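Penicillin binding protein 2X (Streptococcus thermophilus, PDB 5U47) probably acts as a transpeptidase that cross-links adjacent peptidoglycan strands in the septal cell wall, and is probably inactivated by beta-lactams, which acylate an essential serine. Local coordinates at residues 154-159 with 172-177; 141-146 with 268-273; 181-186 with 216-221; 177-182 with 386-391. The protein carries 1 engineered substitution. One frame throughout, in Å; residues are numbered along the deposited sequence.

Overall arrangement
Contacts 1, 4 and 3 take up overlapping segments in turn along residues 172-186. Contacts 1 and 4 use helix 175-179 and share Glu177, while contacts 3 and 4 share the start of helix 181-184. Contacts 2 and 4 join residues of the dimerisation-domain range to loops of the transpeptidase range; both are buried, with centres about 19 Å apart. Contacts 1 and 3 are partly buried. Backbone bonds dominate contact 1, one carboxylate holds contact 2, apolar side chains and one backbone bond from Lys216 carry contact 3, and a serine hydroxyl with a bridging water carries contact 4. Glu177, which packs across contact 1 and is salt-bridged to Arg142, ties contact 1 to the strand of contact 2.

Contact 1 (154-159 with 172-177); sequences LGRAEP and GQTGLE
Arg156 uses both polar atoms of its backbone against residues 172-177. Its O accepts from Gln173 N at 2.7 Å, almost in line with the carbonyl bond, and weakly from Thr174 N at 3.4 Å. Arg156 N in turn donates to Thr174 OG1 at 2.8 Å, a bond bent to 138° at the hydrogen; the hydroxyl gets there because it stands between the backbone N and the carbonyl carbon of Thr174 (chi1 55°). On the other side of Gly155, Leu154 O takes the N-H of Glu177 at 3.0 Å. Gly155 and Gly175, both with positive phi and without side chains, bring their CA atoms to 3.9 Å. The Glu177 chain runs along the Arg156 carbonyl, and its bend at chi2 (-83°) brings OE1 to 3.7 Å from Ala157 CB. Salt bridges to Arg142 and Arg32 hold that carboxylate. Farther along, CG of Glu158 meets CG of Gln173 at 3.6 Å, the two chains crossing at about a right angle. Arg156 grips the Glu158 carboxylate side-on through NE and NH2, while its NH1 bonds to Ser269 O. Ala157 and Gly172 form a non-hydrogen-bonded antiparallel pair in the two-stranded sheet of 157-161 and 168-172. Helix 151-154 leads into this sheet and helix 175-179 leads out of it, with Leu154 and Glu177 both resting on Ile35 of strand 35-36.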
loop_
_atom_site.group_PDB
_atom_site.type_symbol
_atom_site.label_atom_id
_atom_site.label_comp_id
_atom_site.label_asym_id
_atom_site.label_seq_id
_atom_site.Cartn_x
_atom_site.Cartn_y
_atom_site.Cartn_z
ATOM N N LEU A 154 4.718 3.865 -4.506
ATOM C CA LEU A 154 5.236 3.261 -5.740
ATOM C C LEU A 154 6.599 2.633 -5.562
ATOM O O LEU A 154 6.854 1.553 -6.068
ATOM C CB LEU A 154 5.317 4.298 -6.864
ATOM C CG LEU A 154 4.000 4.859 -7.376
ATOM C CD1 LEU A 154 4.261 5.995 -8.351
ATOM C CD2 LEU A 154 3.168 3.768 -8.021
ATOM N N GLY A 155 7.475 3.307 -4.836
ATOM C CA GLY A 155 8.826 2.830 -4.699
ATOM C C GLY A 155 9.606 3.047 -5.986
ATOM O O GLY A 155 9.161 3.758 -6.899
ATOM N N ARG A 156 10.780 2.422 -6.047
ATOM C CA ARG A 156 11.708 2.555 -7.179
ATOM C C ARG A 156 12.227 1.207 -7.671
ATOM O O ARG A 156 12.450 0.296 -6.870
ATOM C CB ARG A 156 12.936 3.371 -6.743
ATOM C CG ARG A 156 12.713 4.877 -6.603
ATOM C CD ARG A 156 12.677 5.600 -7.944
ATOM N NE ARG A 156 13.982 5.496 -8.613
ATOM C CZ ARG A 156 14.356 6.170 -9.708
ATOM N NH1 ARG A 156 13.548 7.041 -10.302
ATOM N NH2 ARG A 156 15.572 5.971 -10.208
ATOM N N ALA A 157 12.388 1.109 -8.987
ATOM C CA ALA A 157 13.057 -0.009 -9.655
ATOM C C ALA A 157 14.319 0.657 -10.221
ATOM O O ALA A 157 14.244 1.756 -10.795
ATOM C CB ALA A 157 12.206 -0.585 -10.756
ATOM N N GLU A 158 15.474 0.032 -10.014
ATOM C CA GLU A 158 16.751 0.614 -10.409
ATOM C C GLU A 158 17.519 -0.367 -11.284
ATOM O O GLU A 158 17.328 -1.567 -11.158
ATOM C CB GLU A 158 17.594 0.900 -9.160
ATOM C CG GLU A 158 16.955 1.785 -8.087
ATOM C CD GLU A 158 16.780 3.232 -8.521
ATOM O OE1 GLU A 158 17.258 3.604 -9.621
ATOM O OE2 GLU A 158 16.149 4.005 -7.763
ATOM N N PRO A 159 18.415 0.143 -12.150
ATOM C CA PRO A 159 19.203 -0.760 -12.982
ATOM C C PRO A 159 20.295 -1.428 -12.159
ATOM O O PRO A 159 21.073 -0.745 -11.508
ATOM C CB PRO A 159 19.793 0.158 -14.054
ATOM C CG PRO A 159 19.822 1.509 -13.443
ATOM C CD PRO A 159 18.775 1.554 -12.360
ATOM N N GLY A 172 13.143 -3.977 -8.641
ATOM C CA GLY A 172 12.418 -3.186 -7.649
ATOM C C GLY A 172 13.167 -3.189 -6.325
ATOM O O GLY A 172 13.493 -4.257 -5.807
ATOM N N GLN A 173 13.449 -1.996 -5.802
ATOM C CA GLN A 173 14.217 -1.816 -4.555
ATOM C C GLN A 173 13.360 -1.437 -3.354
ATOM O O GLN A 173 13.696 -1.757 -2.228
ATOM C CB GLN A 173 15.269 -0.710 -4.742
ATOM C CG GLN A 173 16.237 -0.961 -5.886
ATOM C CD GLN A 173 17.082 -2.197 -5.679
ATOM O OE1 GLN A 173 17.611 -2.417 -4.597
ATOM N NE2 GLN A 173 17.236 -2.996 -6.726
ATOM N N THR A 174 12.270 -0.726 -3.606
ATOM C CA THR A 174 11.392 -0.256 -2.554
ATOM C C THR A 174 9.954 -0.253 -2.979
ATOM O O THR A 174 9.641 -0.328 -4.179
ATOM C CB THR A 174 11.714 1.210 -2.183
ATOM O OG1 THR A 174 11.656 2.016 -3.373
ATOM C CG2 THR A 174 13.094 1.312 -1.550
ATOM N N GLY A 175 9.083 -0.124 -1.982
ATOM C CA GLY A 175 7.643 0.018 -2.197
ATOM C C GLY A 175 6.983 -1.022 -3.067
ATOM O O GLY A 175 7.338 -2.228 -3.004
ATOM N N LEU A 176 6.034 -0.582 -3.892
ATOM C CA LEU A 176 5.292 -1.493 -4.770
ATOM C C LEU A 176 6.178 -2.148 -5.834
ATOM O O LEU A 176 5.960 -3.308 -6.191
ATOM C CB LEU A 176 4.109 -0.771 -5.408
ATOM C CG LEU A 176 3.217 -1.635 -6.292
ATOM C CD1 LEU A 176 1.842 -1.003 -6.473
ATOM C CD2 LEU A 176 3.892 -1.914 -7.625
ATOM N N GLU A 177 7.165 -1.402 -6.333
ATOM C CA GLU A 177 8.144 -1.938 -7.300
ATOM C C GLU A 177 8.824 -3.177 -6.739
ATOM O O GLU A 177 8.946 -4.210 -7.441
ATOM C CB GLU A 177 9.190 -0.875 -7.641
ATOM C CG GLU A 177 8.662 0.261 -8.504
ATOM C CD GLU A 177 8.623 -0.043 -10.008
ATOM O OE1 GLU A 177 8.582 -1.224 -10.428
ATOM O OE2 GLU A 177 8.644 0.933 -10.787
#

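Contact 2 (141-146 with 268-273); sequences SRMYPN and NSDTLE
Tyr144 N donates to Asp270 OD1 at 2.9 Å, in a bond that is nearly straight (174°) but meets the oxygen from above the carboxylate plane, 43° out of it. Asp270 OD1 gets there because CG lies anti to the backbone N (chi1 -158°); Asp270 CB lies 3.3 Å from Tyr144 O. The acid therefore sits against both polar atoms of the Tyr144 backbone, bonding to one and packing on the other. Alongside, Tyr144 CB touches Ser269 CB at 3.6 Å, and Ser269 O approaches the ring obliquely, 3.3 Å from Tyr144 CD1. The far end of the tyrosine leaves this segment: its OH takes the N-H of Ala157. Ser269 OG likewise turns elsewhere, to Ser151 OG. The loop that offers Asp270 is shaped by Asn268, whose OD1 accepts from Asp270 N at 2.8 Å in the carbonyl plane and from Thr271 N at 3.2 Å from above that plane. The first of these bonds makes an Asx turn and fixes the backbone from which the acid extends. Just past the end of strand 134-143, the N-H of Tyr144 is satisfied by a carboxylate of the transpeptidase range. A charged acceptor should strengthen this one hydrogen bond between residues 141-146 and 268-273, and the donated hydrogen would be expected to favour the ionised form of Asp270.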
loop_
_atom_site.group_PDB
_atom_site.type_symbol
_atom_site.label_atom_id
_atom_site.label_comp_id
_atom_site.label_asym_id
_atom_site.label_seq_id
_atom_site.Cartn_x
_atom_site.Cartn_y
_atom_site.Cartn_z
ATOM N N SER A 141 15.734 2.584 -18.481
ATOM C CA SER A 141 15.521 3.259 -17.204
ATOM C C SER A 141 14.019 3.233 -16.891
ATOM O O SER A 141 13.183 2.990 -17.768
ATOM C CB SER A 141 16.048 4.697 -17.244
ATOM O OG SER A 141 15.367 5.434 -18.236
ATOM N N ARG A 142 13.684 3.465 -15.633
ATOM C CA ARG A 142 12.298 3.468 -15.196
ATOM C C ARG A 142 11.846 4.923 -15.126
ATOM O O ARG A 142 12.508 5.733 -14.499
ATOM C CB ARG A 142 12.210 2.814 -13.829
ATOM C CG ARG A 142 10.817 2.443 -13.357
ATOM C CD ARG A 142 10.232 1.291 -14.176
ATOM N NE ARG A 142 9.126 0.653 -13.480
ATOM C CZ ARG A 142 8.239 -0.170 -14.040
ATOM N NH1 ARG A 142 8.282 -0.485 -15.353
ATOM N NH2 ARG A 142 7.301 -0.695 -13.288
ATOM N N MET A 143 10.731 5.236 -15.781
ATOM C CA MET A 143 10.178 6.595 -15.828
ATOM C C MET A 143 8.939 6.693 -14.917
ATOM O O MET A 143 8.096 5.799 -14.938
ATOM C CB MET A 143 9.799 6.931 -17.280
ATOM C CG MET A 143 9.102 8.271 -17.462
ATOM S SD MET A 143 8.526 8.565 -19.142
ATOM C CE MET A 143 7.618 10.087 -18.867
ATOM N N TYR A 144 8.827 7.787 -14.157
ATOM C CA TYR A 144 7.716 8.021 -13.217
ATOM C C TYR A 144 7.133 9.369 -13.646
ATOM O O TYR A 144 7.507 10.418 -13.104
ATOM C CB TYR A 144 8.232 8.028 -11.763
ATOM C CG TYR A 144 8.800 6.697 -11.317
ATOM C CD1 TYR A 144 10.138 6.375 -11.537
ATOM C CD2 TYR A 144 7.983 5.738 -10.695
ATOM C CE1 TYR A 144 10.654 5.147 -11.129
ATOM C CE2 TYR A 144 8.489 4.515 -10.289
ATOM C CZ TYR A 144 9.822 4.223 -10.504
ATOM O OH TYR A 144 10.306 2.985 -10.118
ATOM N N PRO A 145 6.212 9.350 -14.621
ATOM C CA PRO A 145 5.733 10.583 -15.277
ATOM C C PRO A 145 5.070 11.634 -14.410
ATOM O O PRO A 145 5.075 12.820 -14.789
ATOM C CB PRO A 145 4.701 10.074 -16.291
ATOM C CG PRO A 145 4.933 8.609 -16.409
ATOM C CD PRO A 145 5.512 8.156 -15.127
ATOM N N ASN A 146 4.496 11.210 -13.282
ATOM C CA ASN A 146 3.798 12.125 -12.391
ATOM C C ASN A 146 4.695 12.831 -11.360
ATOM O O ASN A 146 4.196 13.627 -10.573
ATOM C CB ASN A 146 2.647 11.393 -11.705
ATOM C CG ASN A 146 1.639 10.861 -12.703
ATOM O OD1 ASN A 146 0.839 11.608 -13.255
ATOM N ND2 ASN A 146 1.685 9.575 -12.942
ATOM N N ASN A 268 10.416 13.410 -5.377
ATOM C CA ASN A 268 9.997 13.275 -6.782
ATOM C C ASN A 268 10.461 11.901 -7.255
ATOM O O ASN A 268 11.670 11.624 -7.274
ATOM C CB ASN A 268 10.607 14.379 -7.628
ATOM C CG ASN A 268 10.143 14.333 -9.073
ATOM O OD1 ASN A 268 10.174 13.278 -9.724
ATOM N ND2 ASN A 268 9.709 15.482 -9.584
ATOM N N SER A 269 9.517 11.036 -7.633
ATOM C CA SER A 269 9.859 9.663 -8.062
ATOM C C SER A 269 10.722 9.546 -9.315
ATOM O O SER A 269 11.477 8.558 -9.464
ATOM C CB SER A 269 8.587 8.818 -8.256
ATOM O OG SER A 269 7.950 8.568 -7.018
ATOM N N ASP A 270 10.619 10.520 -10.212
ATOM C CA ASP A 270 11.361 10.476 -11.466
ATOM C C ASP A 270 12.802 10.968 -11.283
ATOM O O ASP A 270 13.694 10.430 -11.887
ATOM C CB ASP A 270 10.661 11.322 -12.530
ATOM C CG ASP A 270 11.037 10.912 -13.975
ATOM O OD1 ASP A 270 11.038 9.697 -14.311
ATOM O OD2 ASP A 270 11.289 11.812 -14.794
ATOM N N THR A 271 13.008 11.970 -10.434
ATOM C CA THR A 271 14.335 12.577 -10.228
ATOM C C THR A 271 15.018 12.301 -8.876
ATOM O O THR A 271 16.194 12.609 -8.709
ATOM C CB THR A 271 14.229 14.103 -10.353
ATOM O OG1 THR A 271 13.537 14.635 -9.222
ATOM C CG2 THR A 271 13.490 14.485 -11.624
ATOM N N LEU A 272 14.269 11.737 -7.933
ATOM C CA LEU A 272 14.734 11.448 -6.562
ATOM C C LEU A 272 14.957 12.694 -5.708
ATOM O O LEU A 272 15.386 12.589 -4.561
ATOM C CB LEU A 272 15.974 10.549 -6.541
ATOM C CG LEU A 272 15.817 9.201 -7.251
ATOM C CD1 LEU A 272 17.104 8.397 -7.140
ATOM C CD2 LEU A 272 14.656 8.415 -6.670
ATOM N N GLU A 273 14.626 13.865 -6.243
ATOM C CA GLU A 273 14.821 15.083 -5.488
ATOM C C GLU A 273 13.923 15.071 -4.244
ATOM O O GLU A 273 12.704 14.830 -4.345
ATOM C CB GLU A 273 14.520 16.305 -6.333
ATOM C CG GLU A 273 14.933 17.590 -5.623
ATOM C CD GLU A 273 14.523 18.841 -6.365
ATOM O OE1 GLU A 273 14.176 18.737 -7.565
ATOM O OE2 GLU A 273 14.553 19.931 -5.737
#

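Contact 3 (181-186 with 216-221); sequences NSLLTG and KNIYTT
The apolar part of the contact gathers on Ile218, which two leucines of helix 181-184 meet at different atoms of the isoleucine, CG1 and CD1. Leu184 CD2 lies 3.7 Å from Ile218 CG1, and Leu183 CD1 lies 4.1 Å from Ile218 CD1; each leucine crosses the isoleucine at about a right angle. Leu184 starts out pointing away from the strand, but with CG anti to the carbonyl carbon (chi1 -72°) its end comes back toward it. The other branch of Leu183, CD2, rests 4.1 Å from CD of Lys216, whose chain is extended beyond CG.

Among polar groups, Lys216 N donates to Leu183 O at 3.0 Å, tilted 25° from the carbonyl plane. Lys216 O, by contrast, is buried beneath Leu184 CD2 at 3.7 Å and has no polar partner in the model. The helix end itself is closed by Thr185, whose N and OG1 reach Asn181 O from opposite faces of its plane, the OG1 bond measuring 2.7 Å.

Strand 217-220 runs between strands 35-36 and 438-443 of the mixed sheet. Helix 181-184 packs at its start, with Leu184 also touching Ile35 and Leu183 touching Asn612 beyond helix 602-611.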
loop_
_atom_site.group_PDB
_atom_site.type_symbol
_atom_site.label_atom_id
_atom_site.label_comp_id
_atom_site.label_asym_id
_atom_site.label_seq_id
_atom_site.Cartn_x
_atom_site.Cartn_y
_atom_site.Cartn_z
ATOM N N ASN A 181 7.649 -7.318 -7.536
ATOM C CA ASN A 181 8.749 -7.542 -8.452
ATOM C C ASN A 181 8.593 -8.832 -9.262
ATOM O O ASN A 181 8.958 -8.853 -10.426
ATOM C CB ASN A 181 10.068 -7.575 -7.693
ATOM C CG ASN A 181 11.235 -7.225 -8.562
ATOM O OD1 ASN A 181 11.367 -6.089 -8.994
ATOM N ND2 ASN A 181 12.117 -8.206 -8.810
ATOM N N SER A 182 8.037 -9.883 -8.664
ATOM C CA SER A 182 7.877 -11.153 -9.379
ATOM C C SER A 182 6.930 -11.001 -10.551
ATOM O O SER A 182 7.219 -11.489 -11.634
ATOM C CB SER A 182 7.399 -12.272 -8.460
ATOM O OG SER A 182 8.365 -12.533 -7.468
ATOM N N LEU A 183 5.811 -10.311 -10.343
ATOM C CA LEU A 183 4.855 -10.075 -11.426
ATOM C C LEU A 183 5.378 -9.081 -12.471
ATOM O O LEU A 183 5.235 -9.293 -13.683
ATOM C CB LEU A 183 3.524 -9.562 -10.857
ATOM C CG LEU A 183 2.756 -10.553 -9.975
ATOM C CD1 LEU A 183 1.654 -9.861 -9.187
ATOM C CD2 LEU A 183 2.187 -11.644 -10.848
ATOM N N LEU A 184 6.005 -8.007 -12.005
ATOM C CA LEU A 184 6.472 -6.949 -12.893
ATOM C C LEU A 184 7.622 -7.369 -13.801
ATOM O O LEU A 184 7.749 -6.844 -14.893
ATOM C CB LEU A 184 6.893 -5.729 -12.084
ATOM C CG LEU A 184 5.738 -4.954 -11.460
ATOM C CD1 LEU A 184 6.257 -3.973 -10.417
ATOM C CD2 LEU A 184 4.939 -4.226 -12.525
ATOM N N THR A 185 8.436 -8.306 -13.320
ATOM C CA THR A 185 9.614 -8.760 -14.013
ATOM C C THR A 185 9.240 -9.850 -14.981
ATOM O O THR A 185 8.605 -10.841 -14.614
ATOM C CB THR A 185 10.659 -9.312 -13.022
ATOM O OG1 THR A 185 10.978 -8.293 -12.072
ATOM C CG2 THR A 185 11.940 -9.747 -13.744
ATOM N N GLY A 186 9.629 -9.674 -16.225
ATOM C CA GLY A 186 9.308 -10.679 -17.218
ATOM C C GLY A 186 10.276 -11.849 -17.126
ATOM O O GLY A 186 11.054 -11.960 -16.180
ATOM N N LYS A 216 4.166 -8.568 -16.361
ATOM C CA LYS A 216 2.742 -8.276 -16.327
ATOM C C LYS A 216 2.529 -6.834 -15.909
ATOM O O LYS A 216 3.348 -6.247 -15.207
ATOM C CB LYS A 216 2.038 -9.247 -15.388
ATOM C CG LYS A 216 2.061 -10.681 -15.924
ATOM C CD LYS A 216 1.504 -11.670 -14.940
ATOM C CE LYS A 216 1.520 -13.089 -15.503
ATOM N NZ LYS A 216 0.983 -14.075 -14.503
ATOM N N ASN A 217 1.468 -6.233 -16.406
ATOM C CA ASN A 217 1.146 -4.869 -16.000
ATOM C C ASN A 217 0.287 -4.897 -14.723
ATOM O O ASN A 217 -0.520 -5.825 -14.506
ATOM C CB ASN A 217 0.410 -4.128 -17.118
ATOM C CG ASN A 217 1.267 -3.919 -18.353
ATOM O OD1 ASN A 217 2.489 -3.820 -18.290
ATOM N ND2 ASN A 217 0.610 -3.854 -19.486
ATOM N N ILE A 218 0.468 -3.883 -13.877
ATOM C CA ILE A 218 -0.280 -3.784 -12.630
ATOM C C ILE A 218 -1.082 -2.516 -12.636
ATOM O O ILE A 218 -0.507 -1.443 -12.775
ATOM C CB ILE A 218 0.664 -3.775 -11.401
ATOM C CG1 ILE A 218 1.499 -5.054 -11.341
ATOM C CG2 ILE A 218 -0.123 -3.593 -10.107
ATOM C CD1 ILE A 218 0.718 -6.296 -11.022
ATOM N N TYR A 219 -2.401 -2.652 -12.544
ATOM C CA TYR A 219 -3.296 -1.525 -12.397
ATOM C C TYR A 219 -3.565 -1.397 -10.911
ATOM O O TYR A 219 -4.160 -2.281 -10.312
ATOM C CB TYR A 219 -4.620 -1.744 -13.136
ATOM C CG TYR A 219 -4.476 -1.754 -14.642
ATOM C CD1 TYR A 219 -3.970 -2.865 -15.298
ATOM C CD2 TYR A 219 -4.856 -0.660 -15.406
ATOM C CE1 TYR A 219 -3.831 -2.887 -16.692
ATOM C CE2 TYR A 219 -4.715 -0.671 -16.802
ATOM C CZ TYR A 219 -4.209 -1.789 -17.428
ATOM O OH TYR A 219 -4.071 -1.808 -18.787
ATOM N N THR A 220 -3.100 -0.316 -10.310
ATOM C CA THR A 220 -3.369 -0.075 -8.919
ATOM C C THR A 220 -4.781 0.465 -8.754
ATOM O O THR A 220 -5.472 0.795 -9.743
ATOM C CB THR A 220 -2.365 0.911 -8.298
ATOM O OG1 THR A 220 -2.523 2.208 -8.882
ATOM C CG2 THR A 220 -0.956 0.420 -8.488
ATOM N N THR A 221 -5.216 0.550 -7.500
ATOM C CA THR A 221 -6.535 1.085 -7.171
ATOM C C THR A 221 -6.544 2.604 -7.139
ATOM O O THR A 221 -7.608 3.221 -7.033
ATOM C CB THR A 221 -6.985 0.578 -5.778
ATOM O OG1 THR A 221 -5.956 0.850 -4.835
ATOM C CG2 THR A 221 -7.244 -0.899 -5.826
#

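Contact 4 (177-182 with 386-391); sequences ERSLNS and FGMVGE
The last turn of helix 175-179 comes up against the irregular loop 386-391, with the CA atoms of Ser179 and Met388 5.2 Å apart and Gly387 turning the loop at a phi of 136°. The Ser179 hydroxyl is the centre of the contact. With OG anti to the carbonyl carbon (chi1 -61°), it accepts from Val389 N at 2.9 Å in a nearly straight bond (168°). A water donates both to Ser179 OG and to Val389 O, each at 2.8 Å, so the serine holds the valine backbone once directly and once through solvent. The same oxygen also bonds to Gly175 O one turn back in its helix, which leaves this hydroxyl with three polar partners in a buried place. A sulfur packs against it: Met388 SD lies 3.5 Å from Ser179 OG, brought there by the bend of the methionine chain at chi2. In one of the two conformers modelled for each residue, a methyl of Val389 also comes up to the hydroxyl, and the extended Arg178 chain passes that methyl nearer the surface, crossing the valine at about a right angle. A third element closes the join. Helix 602-611, in the first PASTA range, bonds to Gly387 O through Gln611 and touches Leu180 and Val389, so that parts of the dimerisation, transpeptidase and PASTA ranges meet around the end of helix 175-179.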
loop_
_atom_site.group_PDB
_atom_site.type_symbol
_atom_site.label_atom_id
_atom_site.label_comp_id
_atom_site.label_asym_id
_atom_site.label_seq_id
_atom_site.Cartn_x
_atom_site.Cartn_y
_atom_site.Cartn_z
ATOM N N GLU A 177 7.165 -1.402 -6.333
ATOM C CA GLU A 177 8.144 -1.938 -7.300
ATOM C C GLU A 177 8.824 -3.177 -6.739
ATOM O O GLU A 177 8.946 -4.210 -7.441
ATOM C CB GLU A 177 9.190 -0.875 -7.641
ATOM C CG GLU A 177 8.662 0.261 -8.504
ATOM C CD GLU A 177 8.623 -0.043 -10.008
ATOM O OE1 GLU A 177 8.582 -1.224 -10.428
ATOM O OE2 GLU A 177 8.644 0.933 -10.787
ATOM N N ARG A 178 9.250 -3.104 -5.479
ATOM C CA ARG A 178 9.891 -4.256 -4.843
ATOM C C ARG A 178 8.864 -5.324 -4.494
ATOM O O ARG A 178 9.079 -6.499 -4.765
ATOM C CB ARG A 178 10.643 -3.863 -3.578
ATOM C CG ARG A 178 11.409 -5.037 -2.973
ATOM C CD ARG A 178 12.113 -4.681 -1.678
ATOM N NE ARG A 178 12.984 -5.766 -1.234
ATOM C CZ ARG A 178 13.779 -5.700 -0.175
ATOM N NH1 ARG A 178 13.809 -4.597 0.559
ATOM N NH2 ARG A 178 14.544 -6.738 0.147
ATOM N N SER A 179 7.739 -4.912 -3.910
ATOM C CA SER A 179 6.709 -5.880 -3.496
ATOM C C SER A 179 6.162 -6.778 -4.619
ATOM O O SER A 179 5.992 -7.976 -4.423
ATOM C CB SER A 179 5.573 -5.171 -2.750
ATOM O OG SER A 179 6.073 -4.537 -1.582
ATOM N N LEU A 180 5.909 -6.194 -5.787
ATOM C CA LEU A 180 5.345 -6.936 -6.930
ATOM C C LEU A 180 6.406 -7.270 -7.975
ATOM O O LEU A 180 6.103 -7.499 -9.156
ATOM C CB LEU A 180 4.234 -6.127 -7.588
ATOM C CG LEU A 180 3.097 -5.665 -6.677
ATOM C CD1 LEU A 180 1.943 -5.172 -7.533
ATOM C CD2 LEU A 180 2.606 -6.744 -5.744
ATOM N N ASN A 181 7.649 -7.318 -7.536
ATOM C CA ASN A 181 8.749 -7.542 -8.452
ATOM C C ASN A 181 8.593 -8.832 -9.262
ATOM O O ASN A 181 8.958 -8.853 -10.426
ATOM C CB ASN A 181 10.068 -7.575 -7.693
ATOM C CG ASN A 181 11.235 -7.225 -8.562
ATOM O OD1 ASN A 181 11.367 -6.089 -8.994
ATOM N ND2 ASN A 181 12.117 -8.206 -8.810
ATOM N N SER A 182 8.037 -9.883 -8.664
ATOM C CA SER A 182 7.877 -11.153 -9.379
ATOM C C SER A 182 6.930 -11.001 -10.551
ATOM O O SER A 182 7.219 -11.489 -11.634
ATOM C CB SER A 182 7.399 -12.272 -8.460
ATOM O OG SER A 182 8.365 -12.533 -7.468
ATOM N N PHE A 386 -1.512 -7.431 3.169
ATOM C CA PHE A 386 -2.257 -6.933 2.033
ATOM C C PHE A 386 -1.516 -6.930 0.697
ATOM O O PHE A 386 -2.137 -6.648 -0.324
ATOM C CB PHE A 386 -2.954 -5.585 2.331
ATOM C CG PHE A 386 -2.084 -4.367 2.279
ATOM C CD1 PHE A 386 -0.803 -4.343 2.802
ATOM C CD2 PHE A 386 -2.634 -3.153 1.814
ATOM C CE1 PHE A 386 -0.069 -3.179 2.803
ATOM C CE2 PHE A 386 -1.893 -1.993 1.799
ATOM C CZ PHE A 386 -0.600 -2.015 2.291
ATOM N N GLY A 387 -0.228 -7.254 0.710
ATOM C CA GLY A 387 0.538 -7.392 -0.506
ATOM C C GLY A 387 1.909 -6.774 -0.499
ATOM O O GLY A 387 2.715 -7.091 -1.353
ATOM N N MET A 388 2.180 -5.889 0.447
ATOM C CA MET A 388 3.477 -5.239 0.484
ATOM C C MET A 388 4.472 -6.041 1.299
ATOM O O MET A 388 4.083 -6.731 2.251
ATOM C CB MET A 388 3.376 -3.854 1.118
ATOM C CG MET A 388 2.585 -2.849 0.329
ATOM S SD MET A 388 3.368 -2.350 -1.225
ATOM C CE MET A 388 2.278 -1.017 -1.721
ATOM N N VAL A 389 5.748 -5.985 0.924
ATOM C CA VAL A 389 6.786 -6.640 1.720
ATOM C C VAL A 389 7.294 -5.621 2.738
ATOM O O VAL A 389 7.275 -4.414 2.482
ATOM C CB VAL A 389 7.937 -7.208 0.866
ATOM C CG1 VAL A 389 7.389 -8.233 -0.125
ATOM C CG2 VAL A 389 8.695 -6.102 0.157
ATOM N N GLY A 390 7.744 -6.124 3.887
ATOM C CA GLY A 390 8.226 -5.289 5.012
ATOM C C GLY A 390 7.138 -4.651 5.871
ATOM O O GLY A 390 7.341 -3.593 6.467
ATOM N N GLU A 391 5.963 -5.260 5.917
ATOM C CA GLU A 391 4.886 -4.716 6.738
ATOM C C GLU A 391 5.148 -5.042 8.215
ATOM O O GLU A 391 5.584 -6.139 8.526
ATOM C CB GLU A 391 3.546 -5.320 6.315
ATOM C CG GLU A 391 2.352 -4.776 7.077
ATOM C CD GLU A 391 1.044 -5.476 6.752
ATOM O OE1 GLU A 391 1.074 -6.590 6.141
ATOM O OE2 GLU A 391 -0.015 -4.920 7.149
HETATM O O HOH W 1 7.167 -2.767 0.265
#